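UTP-glucose-1-phosphate uridylyltransferase 2 (Trypanosoma brucei, PDB 3GUE) probably catalyses the transfer of a uridylyl group from UTP to alpha-D-glucose 1-phosphate, giving UDP-glucose and diphosphate. Local coordinates at residues G45-E49 with K50-P54; G202-D205 with Y206-K210; Y389-T392 with E393-L397; V446-G449 with A450-V454. All blocks are in the same frame, centred on the assembly; numbering follows the deposited sequence.

How the contacts relate
The four contacts are local: a 3-10 turn, a short helix, a hairpin and a beta-helix-like corner, following one another along the chain without touching. Contact 1 lies on the surface near the nucleotide-sugar site: the side chain of Ile47 is about 11 Å from the bound UDP-glucose and about 7 Å from that of Glu280, which binds it. The Tyr389 side chain of contact 3 comes as near to the ligand, yet the centres of contacts 1 and 3 are 37 Å apart, on opposite sides of the chain's centre. In contact 2 the Lys203 side chain lies about 11 Å from that of Gln162, another residue that binds UDP-glucose. Contact 4 is remote, its nearest atoms about 11 Å from contact 3.

Contact 1: G45-E49 with K50-P54; sequences GYIPE and KSISP. Unlike the reference sequence in segment 50-54: Ser53 (reference Phe).
Ser51 turns back on Pro48 and gives the carbonyl oxygen of Pro48 two hydrogen bonds. The amide is one donor, Ser51 N to Pro48 O at 2.7 Å, and it comes from above the carbonyl plane. The hydroxyl is the other: Ser51 OG reaches Pro48 O at 2.6 Å within that plane, so the two donors use different directions on one acceptor. The first torsion of Ser51 (74°) tucks OG between its own N and carbonyl carbon, which brings it back over the turn, 3.5 Å from Pro48 CD. One residue on, Ile52 N makes a weak bond of 3.3 Å to Glu49 O. These i to i+3 bonds define a short 3-10 turn over residues 49-51, which delivers the chain from the loop after helix 26-40 into strand 53-54, at the margin of the antiparallel sheet with 257-262 and 275-280. Apolar contact follows the bend: the CG2 methyls of Ile47 and Ile52 meet at 3.8 Å, the two side chains crossing at about a right angle, while Ile52 also rests on Val277 and Arg279. Charge gathers on Glu49, whose carboxylate forms salt bridges with Arg279 and Lys297 and a hydrogen bond with His298. A water lies 2.8 Å from Glu49 OE2 and 2.8 Å from Ile52 O, placed to donate to either.

Contact 2: G202-D205 with Y206-K210; sequences GKLD and YLLGK
Leu204 and Leu208, one helical turn apart, meet through Leu204 CG and Leu208 CD1 at 3.9 Å, their side chains crossing obliquely. Leu204 holds CG anti to its N (chi1 -177°), whereas Leu208 swings CG back beside its own N, so the leucine ends converge on one side of the helix. That pair packs against Leu310 of helix 310-319. On another side, Leu207 sets CG 3.4 Å from Lys203 O, and both Lys203 and Leu207 touch Met129 of strand 128-132. The four backbone bonds between 202-205 and 206-210 are all i to i+4: Leu207 N to Lys203 O at 2.8 Å is almost straight (179°), and Leu208 N to Leu204 O measures 3.0 Å. The bonds at the two ends, Tyr206 N to Gly202 O and Gly209 N to Asp205 O, are more bent. Lys210 NZ curls back to Tyr206 O at 2.7 Å, meeting a lone pair in the carbonyl plane, and its CG lies over one face of the Tyr206 ring toward the rim. Tyr206 O also takes the amide of Lys210, so two donors close the last turn, while Lys203 NZ bonds to Ser156 O. Gly202, with positive phi, is a glycine that ends helix 194-201 and caps helix 203-209, a break between two consecutive helices, leading to strand 214-219 of the central mixed sheet.

Contact 3: Y389-T392 with E393-L397; sequences YQVT and EDQRL
Thr392 O receives the amide of Gln395 at 2.8 Å, the shortest sound hydrogen bond here, with the donor well above the carbonyl plane. It closes a type I turn from Thr392 to Gln395. Going the other way, Thr392 N donates to Arg396 O at 3.0 Å in a fairly straight bond (165°), and Val391 CA adds a CA-H...O contact of 3.3 Å to the same Arg396 O. Gln395 takes left-handed backbone angles (phi 70°), so the loop is a type I turn followed by a G1 beta bulge, the 3:5 form of a beta hairpin, here with glutamine at the bulge position. Beyond it Val391 and Leu397 form an antiparallel non-hydrogen-bonded pair, and Val391 CG2 lies 4.3 Å from Leu397 CG. Gln395 bends at chi2 (-70°), which carries OE1 back to within 3.4 Å of Val391 CG1. Beside the turn, Arg396 NE forms a salt bridge with Asp394 OD2 at 3.2 Å, on the syn side but tilted from the carboxylate plane, while OD2 lies in the guanidinium plane. The other end of that guanidinium is held from outside, NH1 bonding to Gly224 O, so the arginine joins the hairpin tip to a neighbouring loop. Along the two-stranded sheet 389-391 and 397-399, Val391 and Leu397 lie against Phe110 of helix 107-122 and Lys102 of strand 100-102, while Tyr389 packs on Ala383 and Leu384 of helix 378-385.

Contact 4: V446-G449 with A450-V454; sequences VEFG and ADVSV
Phe448 and Val452 meet across a bend, ring atom Phe448 CD1 lying 3.8 Å from Val452 CG1. The methyl approaches the ring obliquely, and the side chains cross at about a right angle. Val452 keeps CG1 anti to its N (chi1 173°), a setting that turns this branch to the ring and leaves CG2 4.0 Å from Gly449 O. At the next ring atom, Phe448 CE1 comes to 4.3 Å from Val454 CG2, again obliquely, so Val452, just before strand 453-455, and Val454 within it both touch the CD1-CE1 side of the ring. The polar link is indirect: a water donates to Gly449 O at 2.7 Å and accepts from Val452 N at 3.2 Å. Asp451, with positive phi (47°), lies in the corner where the chain turns from strand 446-448 toward strand 453-455. The bend is fixed from outside, since Ala450 N bonds to Ser472 OG and the backbones of Gly449 and Ala450 pair with Ile470 and Gly473. Such a corner, joining strands of two separate parallel sheets, is consistent with the left-handed parallel beta-helix at the C-terminal end of UDP-glucose pyrophosphorylases. Strand 446-448 runs parallel to 468-470 and strand 453-455 to 475-477; Phe448 reaches inward to Ile460 of strand 458-462 and Leu426 of helix 420-427, Val452 touches Ile470, and Val454 meets Leu434.

Contact 1: G45-E49 with K50-P54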
loop_
_atom_site.group_PDB
_atom_site.type_symbol
_atom_site.label_atom_id
_atom_site.label_comp_id
_atom_site.label_asym_id
_atom_site.label_seq_id
_atom_site.Cartn_x
_atom_site.Cartn_y
_atom_site.Cartn_z
ATOM N N GLY A 45 19.804 -2.835 2.703
ATOM C CA GLY A 45 18.485 -2.663 3.301
ATOM C C GLY A 45 17.842 -3.965 3.768
ATOM O O GLY A 45 16.669 -3.969 4.176
ATOM N N TYR A 46 18.595 -5.071 3.719
ATOM C CA TYR A 46 17.996 -6.381 3.977
ATOM C C TYR A 46 17.827 -6.704 5.453
ATOM O O TYR A 46 18.656 -6.326 6.294
ATOM C CB TYR A 46 18.777 -7.527 3.335
ATOM C CG TYR A 46 18.714 -7.622 1.823
ATOM C CD1 TYR A 46 17.587 -7.232 1.108
ATOM C CD2 TYR A 46 19.783 -8.149 1.116
ATOM C CE1 TYR A 46 17.554 -7.330 -0.275
ATOM C CE2 TYR A 46 19.758 -8.258 -0.241
ATOM C CZ TYR A 46 18.645 -7.845 -0.939
ATOM O OH TYR A 46 18.664 -7.957 -2.314
ATOM N N ILE A 47 16.788 -7.488 5.727
ATOM C CA ILE A 47 16.506 -8.045 7.048
ATOM C C ILE A 47 16.567 -9.580 6.942
ATOM O O ILE A 47 15.552 -10.216 6.654
ATOM C CB ILE A 47 15.122 -7.569 7.561
ATOM C CG1 ILE A 47 15.126 -6.042 7.740
ATOM C CG2 ILE A 47 14.696 -8.310 8.859
ATOM C CD1 ILE A 47 13.740 -5.424 7.875
ATOM N N PRO A 48 17.765 -10.169 7.131
ATOM C CA PRO A 48 17.928 -11.613 6.940
ATOM C C PRO A 48 17.191 -12.400 8.013
ATOM O O PRO A 48 17.148 -11.962 9.169
ATOM C CB PRO A 48 19.439 -11.820 7.067
ATOM C CG PRO A 48 20.031 -10.469 6.941
ATOM C CD PRO A 48 19.034 -9.548 7.537
ATOM N N GLU A 49 16.607 -13.536 7.616
ATOM C CA GLU A 49 15.803 -14.383 8.513
ATOM C C GLU A 49 16.481 -14.591 9.847
ATOM O O GLU A 49 15.821 -14.647 10.884
ATOM C CB GLU A 49 15.481 -15.741 7.863
ATOM C CG GLU A 49 14.433 -16.594 8.622
ATOM C CD GLU A 49 13.042 -15.985 8.572
ATOM O OE1 GLU A 49 12.796 -15.154 7.674
ATOM O OE2 GLU A 49 12.200 -16.337 9.428
ATOM N N LYS A 50 17.803 -14.683 9.818
ATOM C CA LYS A 50 18.572 -15.004 11.010
ATOM C C LYS A 50 18.727 -13.825 11.997
ATOM O O LYS A 50 19.244 -14.005 13.132
ATOM C CB LYS A 50 19.903 -15.631 10.612
ATOM C CG LYS A 50 19.743 -17.090 10.180
ATOM C CD LYS A 50 21.071 -17.835 10.122
ATOM C CE LYS A 50 20.912 -19.206 9.472
ATOM N NZ LYS A 50 22.244 -19.916 9.256
ATOM N N SER A 51 18.209 -12.659 11.583
ATOM C CA SER A 51 18.270 -11.413 12.367
ATOM C C SER A 51 16.992 -11.166 13.162
ATOM O O SER A 51 16.912 -10.231 13.978
ATOM C CB SER A 51 18.571 -10.205 11.452
ATOM O OG SER A 51 17.439 -9.846 10.665
ATOM N N ILE A 52 15.990 -12.001 12.914
ATOM C CA ILE A 52 14.684 -11.803 13.504
ATOM C C ILE A 52 14.080 -13.100 14.015
ATOM O O ILE A 52 14.520 -14.209 13.663
ATOM C CB ILE A 52 13.702 -11.146 12.506
ATOM C CG1 ILE A 52 13.707 -11.915 11.177
ATOM C CG2 ILE A 52 14.048 -9.660 12.339
ATOM C CD1 ILE A 52 12.479 -11.726 10.349
ATOM N N SER A 53 13.066 -12.926 14.846
ATOM C CA SER A 53 12.309 -14.006 15.452
ATOM C C SER A 53 10.851 -13.769 15.084
ATOM O O SER A 53 10.446 -12.617 14.926
ATOM C CB SER A 53 12.463 -13.946 16.960
ATOM O OG SER A 53 13.780 -14.313 17.302
ATOM N N PRO A 54 10.060 -14.847 14.927
ATOM C CA PRO A 54 8.635 -14.662 14.627
ATOM C C PRO A 54 7.795 -14.099 15.793
ATOM O O PRO A 54 8.068 -14.375 16.955
ATOM C CB PRO A 54 8.168 -16.071 14.248
ATOM C CG PRO A 54 9.127 -16.981 14.934
ATOM C CD PRO A 54 10.437 -16.273 14.979
HETATM O O HOH W 1 12.720 -15.682 12.111
#

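Contact 2: G202-D205 with Y206-K210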
loop_
_atom_site.group_PDB
_atom_site.type_symbol
_atom_site.label_atom_id
_atom_site.label_comp_id
_atom_site.label_asym_id
_atom_site.label_seq_id
_atom_site.Cartn_x
_atom_site.Cartn_y
_atom_site.Cartn_z
ATOM N N GLY A 202 4.018 21.979 7.096
ATOM C CA GLY A 202 3.265 22.842 8.008
ATOM C C GLY A 202 1.847 22.325 8.193
ATOM O O GLY A 202 1.060 22.929 8.904
ATOM N N LYS A 203 1.521 21.206 7.545
ATOM C CA LYS A 203 0.208 20.575 7.736
ATOM C C LYS A 203 0.083 20.045 9.179
ATOM O O LYS A 203 -0.950 20.228 9.791
ATOM C CB LYS A 203 -0.081 19.441 6.718
ATOM C CG LYS A 203 -0.829 19.886 5.447
ATOM C CD LYS A 203 -2.295 20.265 5.757
ATOM C CE LYS A 203 -3.167 20.259 4.501
ATOM N NZ LYS A 203 -3.215 21.574 3.872
ATOM N N LEU A 204 1.146 19.434 9.705
ATOM C CA LEU A 204 1.122 18.903 11.073
ATOM C C LEU A 204 0.832 20.004 12.116
ATOM O O LEU A 204 -0.085 19.860 12.914
ATOM C CB LEU A 204 2.407 18.155 11.429
ATOM C CG LEU A 204 2.372 17.524 12.840
ATOM C CD1 LEU A 204 1.232 16.504 12.988
ATOM C CD2 LEU A 204 3.700 16.924 13.205
ATOM N N ASP A 205 1.612 21.075 12.106
ATOM C CA ASP A 205 1.340 22.260 12.936
ATOM C C ASP A 205 -0.041 22.865 12.733
ATOM O O ASP A 205 -0.672 23.314 13.699
ATOM C CB ASP A 205 2.370 23.347 12.660
ATOM C CG ASP A 205 3.736 23.004 13.200
ATOM O OD1 ASP A 205 3.802 22.389 14.286
ATOM O OD2 ASP A 205 4.741 23.362 12.540
ATOM N N TYR A 206 -0.487 22.917 11.479
ATOM C CA TYR A 206 -1.828 23.393 11.167
ATOM C C TYR A 206 -2.928 22.535 11.821
ATOM O O TYR A 206 -3.788 23.074 12.521
ATOM C CB TYR A 206 -2.066 23.545 9.651
ATOM C CG TYR A 206 -3.481 23.994 9.353
ATOM C CD1 TYR A 206 -3.882 25.310 9.616
ATOM C CD2 TYR A 206 -4.434 23.098 8.866
ATOM C CE1 TYR A 206 -5.189 25.725 9.372
ATOM C CE2 TYR A 206 -5.743 23.507 8.613
ATOM C CZ TYR A 206 -6.120 24.809 8.872
ATOM O OH TYR A 206 -7.424 25.227 8.630
ATOM N N LEU A 207 -2.904 21.219 11.585
ATOM C CA LEU A 207 -3.863 20.273 12.228
ATOM C C LEU A 207 -3.868 20.312 13.772
ATOM O O LEU A 207 -4.926 20.384 14.394
ATOM C CB LEU A 207 -3.626 18.832 11.764
ATOM C CG LEU A 207 -3.811 18.438 10.306
ATOM C CD1 LEU A 207 -3.247 17.039 10.052
ATOM C CD2 LEU A 207 -5.280 18.508 9.938
ATOM N N LEU A 208 -2.685 20.282 14.380
ATOM C CA LEU A 208 -2.553 20.422 15.838
ATOM C C LEU A 208 -3.097 21.741 16.376
ATOM O O LEU A 208 -3.648 21.793 17.477
ATOM C CB LEU A 208 -1.094 20.256 16.258
ATOM C CG LEU A 208 -0.470 18.869 16.108
ATOM C CD1 LEU A 208 1.039 19.012 16.198
ATOM C CD2 LEU A 208 -0.986 17.889 17.173
ATOM N N GLY A 209 -2.931 22.812 15.611
ATOM C CA GLY A 209 -3.468 24.126 15.992
ATOM C C GLY A 209 -4.988 24.187 15.989
ATOM O O GLY A 209 -5.595 25.002 16.697
ATOM N N LYS A 210 -5.619 23.345 15.176
ATOM C CA LYS A 210 -7.085 23.278 15.178
ATOM C C LYS A 210 -7.581 22.201 16.172
ATOM O O LYS A 210 -8.781 21.970 16.317
ATOM C CB LYS A 210 -7.627 23.055 13.746
ATOM C CG LYS A 210 -6.939 23.869 12.625
ATOM C CD LYS A 210 -7.103 25.400 12.741
ATOM C CE LYS A 210 -5.876 26.130 13.373
ATOM N NZ LYS A 210 -4.494 25.680 12.875
#

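Contact 3: Y389-T392 with E393-L397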
loop_
_atom_site.group_PDB
_atom_site.type_symbol
_atom_site.label_atom_id
_atom_site.label_comp_id
_atom_site.label_asym_id
_atom_site.label_seq_id
_atom_site.Cartn_x
_atom_site.Cartn_y
_atom_site.Cartn_z
ATOM N N TYR A 389 -15.714 -10.122 -3.699
ATOM C CA TYR A 389 -15.753 -8.910 -2.883
ATOM C C TYR A 389 -17.059 -8.190 -3.095
ATOM O O TYR A 389 -17.588 -8.214 -4.180
ATOM C CB TYR A 389 -14.546 -8.006 -3.159
ATOM C CG TYR A 389 -13.286 -8.513 -2.474
ATOM C CD1 TYR A 389 -12.914 -8.050 -1.205
ATOM C CD2 TYR A 389 -12.474 -9.477 -3.084
ATOM C CE1 TYR A 389 -11.767 -8.536 -0.565
ATOM C CE2 TYR A 389 -11.327 -9.961 -2.446
ATOM C CZ TYR A 389 -10.975 -9.492 -1.203
ATOM O OH TYR A 389 -9.813 -9.971 -0.577
ATOM N N GLN A 390 -17.577 -7.574 -2.038
ATOM C CA GLN A 390 -18.914 -7.026 -2.060
ATOM C C GLN A 390 -18.877 -5.633 -1.492
ATOM O O GLN A 390 -18.088 -5.354 -0.612
ATOM C CB GLN A 390 -19.871 -7.877 -1.182
ATOM C CG GLN A 390 -19.892 -9.368 -1.509
ATOM C CD GLN A 390 -20.857 -10.169 -0.664
ATOM O OE1 GLN A 390 -21.366 -9.701 0.353
ATOM N NE2 GLN A 390 -21.131 -11.394 -1.100
ATOM N N VAL A 391 -19.782 -4.785 -1.964
ATOM C CA VAL A 391 -19.965 -3.444 -1.428
ATOM C C VAL A 391 -20.913 -3.443 -0.215
ATOM O O VAL A 391 -22.001 -3.986 -0.261
ATOM C CB VAL A 391 -20.410 -2.461 -2.542
ATOM C CG1 VAL A 391 -20.521 -1.026 -2.022
ATOM C CG2 VAL A 391 -19.415 -2.539 -3.688
ATOM N N THR A 392 -20.463 -2.833 0.871
ATOM C CA THR A 392 -21.251 -2.700 2.087
ATOM C C THR A 392 -22.039 -1.367 2.125
ATOM O O THR A 392 -21.778 -0.441 1.355
ATOM C CB THR A 392 -20.346 -2.791 3.343
ATOM O OG1 THR A 392 -19.617 -1.576 3.477
ATOM C CG2 THR A 392 -19.353 -3.937 3.249
ATOM N N GLU A 393 -22.998 -1.268 3.036
ATOM C CA GLU A 393 -23.828 -0.073 3.128
ATOM C C GLU A 393 -22.935 1.166 3.283
ATOM O O GLU A 393 -23.172 2.204 2.641
ATOM C CB GLU A 393 -24.826 -0.206 4.279
ATOM C CG GLU A 393 -25.964 0.811 4.271
ATOM C CD GLU A 393 -26.787 0.752 5.548
ATOM O OE1 GLU A 393 -27.029 -0.381 6.029
ATOM O OE2 GLU A 393 -27.185 1.824 6.074
ATOM N N ASP A 394 -21.885 1.030 4.090
ATOM C CA ASP A 394 -20.960 2.137 4.342
ATOM C C ASP A 394 -19.897 2.313 3.238
ATOM O O ASP A 394 -18.905 3.030 3.425
ATOM C CB ASP A 394 -20.349 2.044 5.752
ATOM C CG ASP A 394 -19.448 0.821 5.943
ATOM O OD1 ASP A 394 -19.539 -0.155 5.174
ATOM O OD2 ASP A 394 -18.644 0.827 6.898
ATOM N N GLN A 395 -20.149 1.676 2.089
ATOM C CA GLN A 395 -19.355 1.815 0.854
ATOM C C GLN A 395 -17.951 1.203 0.881
ATOM O O GLN A 395 -17.079 1.596 0.116
ATOM C CB GLN A 395 -19.316 3.280 0.390
ATOM C CG GLN A 395 -20.711 3.908 0.157
ATOM C CD GLN A 395 -21.426 3.353 -1.052
ATOM O OE1 GLN A 395 -21.008 2.351 -1.657
ATOM N NE2 GLN A 395 -22.508 4.008 -1.425
ATOM N N ARG A 396 -17.729 0.240 1.767
ATOM C CA ARG A 396 -16.446 -0.444 1.818
ATOM C C ARG A 396 -16.530 -1.648 0.889
ATOM O O ARG A 396 -17.622 -2.049 0.477
ATOM C CB ARG A 396 -16.082 -0.859 3.254
ATOM C CG ARG A 396 -15.725 0.313 4.161
ATOM C CD ARG A 396 -15.133 -0.132 5.501
ATOM N NE ARG A 396 -16.062 -0.980 6.231
ATOM C CZ ARG A 396 -15.826 -2.247 6.554
ATOM N NH1 ARG A 396 -14.662 -2.804 6.234
ATOM N NH2 ARG A 396 -16.750 -2.949 7.217
ATOM N N LEU A 397 -15.382 -2.173 0.505
ATOM C CA LEU A 397 -15.318 -3.455 -0.195
ATOM C C LEU A 397 -14.782 -4.499 0.751
ATOM O O LEU A 397 -13.758 -4.290 1.409
ATOM C CB LEU A 397 -14.470 -3.356 -1.452
ATOM C CG LEU A 397 -15.268 -2.764 -2.609
ATOM C CD1 LEU A 397 -15.428 -1.272 -2.495
ATOM C CD2 LEU A 397 -14.620 -3.093 -3.901
#

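Contact 4: V446-G449 with A450-V454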
loop_
_atom_site.group_PDB
_atom_site.type_symbol
_atom_site.label_atom_id
_atom_site.label_comp_id
_atom_site.label_asym_id
_atom_site.label_seq_id
_atom_site.Cartn_x
_atom_site.Cartn_y
_atom_site.Cartn_z
ATOM N N VAL A 446 -4.914 -17.018 -21.891
ATOM C CA VAL A 446 -6.241 -17.488 -21.478
ATOM C C VAL A 446 -7.174 -16.295 -21.446
ATOM O O VAL A 446 -6.785 -15.186 -21.051
ATOM C CB VAL A 446 -6.201 -18.229 -20.079
ATOM C CG1 VAL A 446 -7.568 -18.404 -19.461
ATOM C CG2 VAL A 446 -5.484 -19.586 -20.177
ATOM N N GLU A 447 -8.410 -16.532 -21.883
ATOM C CA GLU A 447 -9.423 -15.483 -22.011
ATOM C C GLU A 447 -10.801 -15.968 -21.521
ATOM O O GLU A 447 -11.432 -16.806 -22.171
ATOM C CB GLU A 447 -9.498 -15.000 -23.461
ATOM C CG GLU A 447 -8.269 -14.201 -23.968
ATOM C CD GLU A 447 -8.419 -13.710 -25.397
ATOM O OE1 GLU A 447 -9.563 -13.611 -25.910
ATOM O OE2 GLU A 447 -7.379 -13.415 -26.022
ATOM N N PHE A 448 -11.238 -15.451 -20.371
ATOM C CA PHE A 448 -12.601 -15.679 -19.867
ATOM C C PHE A 448 -13.612 -14.974 -20.739
ATOM O O PHE A 448 -13.369 -13.858 -21.190
ATOM C CB PHE A 448 -12.773 -15.173 -18.426
ATOM C CG PHE A 448 -12.054 -16.001 -17.407
ATOM C CD1 PHE A 448 -12.548 -17.256 -17.031
ATOM C CD2 PHE A 448 -10.876 -15.538 -16.833
ATOM C CE1 PHE A 448 -11.873 -18.037 -16.091
ATOM C CE2 PHE A 448 -10.177 -16.317 -15.873
ATOM C CZ PHE A 448 -10.676 -17.562 -15.508
ATOM N N GLY A 449 -14.732 -15.653 -20.978
ATOM C CA GLY A 449 -15.921 -15.044 -21.538
ATOM C C GLY A 449 -16.863 -14.738 -20.384
ATOM O O GLY A 449 -16.419 -14.520 -19.248
ATOM N N ALA A 450 -18.161 -14.758 -20.674
ATOM C CA ALA A 450 -19.185 -14.267 -19.756
ATOM C C ALA A 450 -19.779 -15.341 -18.831
ATOM O O ALA A 450 -19.856 -16.532 -19.177
ATOM C CB ALA A 450 -20.297 -13.519 -20.541
ATOM N N ASP A 451 -20.152 -14.886 -17.635
ATOM C CA ASP A 451 -20.789 -15.694 -16.579
ATOM C C ASP A 451 -20.114 -17.049 -16.308
ATOM O O ASP A 451 -20.771 -18.050 -16.034
ATOM C CB ASP A 451 -22.298 -15.812 -16.843
ATOM C CG ASP A 451 -22.950 -14.451 -17.081
ATOM O OD1 ASP A 451 -23.609 -13.917 -16.161
ATOM O OD2 ASP A 451 -22.774 -13.895 -18.186
ATOM N N VAL A 452 -18.790 -17.065 -16.394
ATOM C CA VAL A 452 -17.983 -18.204 -15.958
ATOM C C VAL A 452 -17.946 -18.293 -14.431
ATOM O O VAL A 452 -17.709 -17.315 -13.749
ATOM C CB VAL A 452 -16.558 -18.145 -16.570
ATOM C CG1 VAL A 452 -15.658 -19.217 -15.990
ATOM C CG2 VAL A 452 -16.652 -18.319 -18.082
ATOM N N SER A 453 -18.207 -19.484 -13.901
ATOM C CA SER A 453 -18.231 -19.699 -12.462
ATOM C C SER A 453 -17.005 -20.516 -12.067
ATOM O O SER A 453 -16.821 -21.632 -12.551
ATOM C CB SER A 453 -19.542 -20.406 -12.063
ATOM O OG SER A 453 -19.497 -20.932 -10.744
ATOM N N VAL A 454 -16.134 -19.946 -11.235
ATOM C CA VAL A 454 -14.942 -20.704 -10.777
ATOM C C VAL A 454 -15.169 -21.211 -9.333
ATOM O O VAL A 454 -15.497 -20.425 -8.429
ATOM C CB VAL A 454 -13.603 -19.905 -10.913
ATOM C CG1 VAL A 454 -12.450 -20.652 -10.293
ATOM C CG2 VAL A 454 -13.283 -19.546 -12.360
HETATM O O HOH W 2 -17.040 -14.363 -16.578
#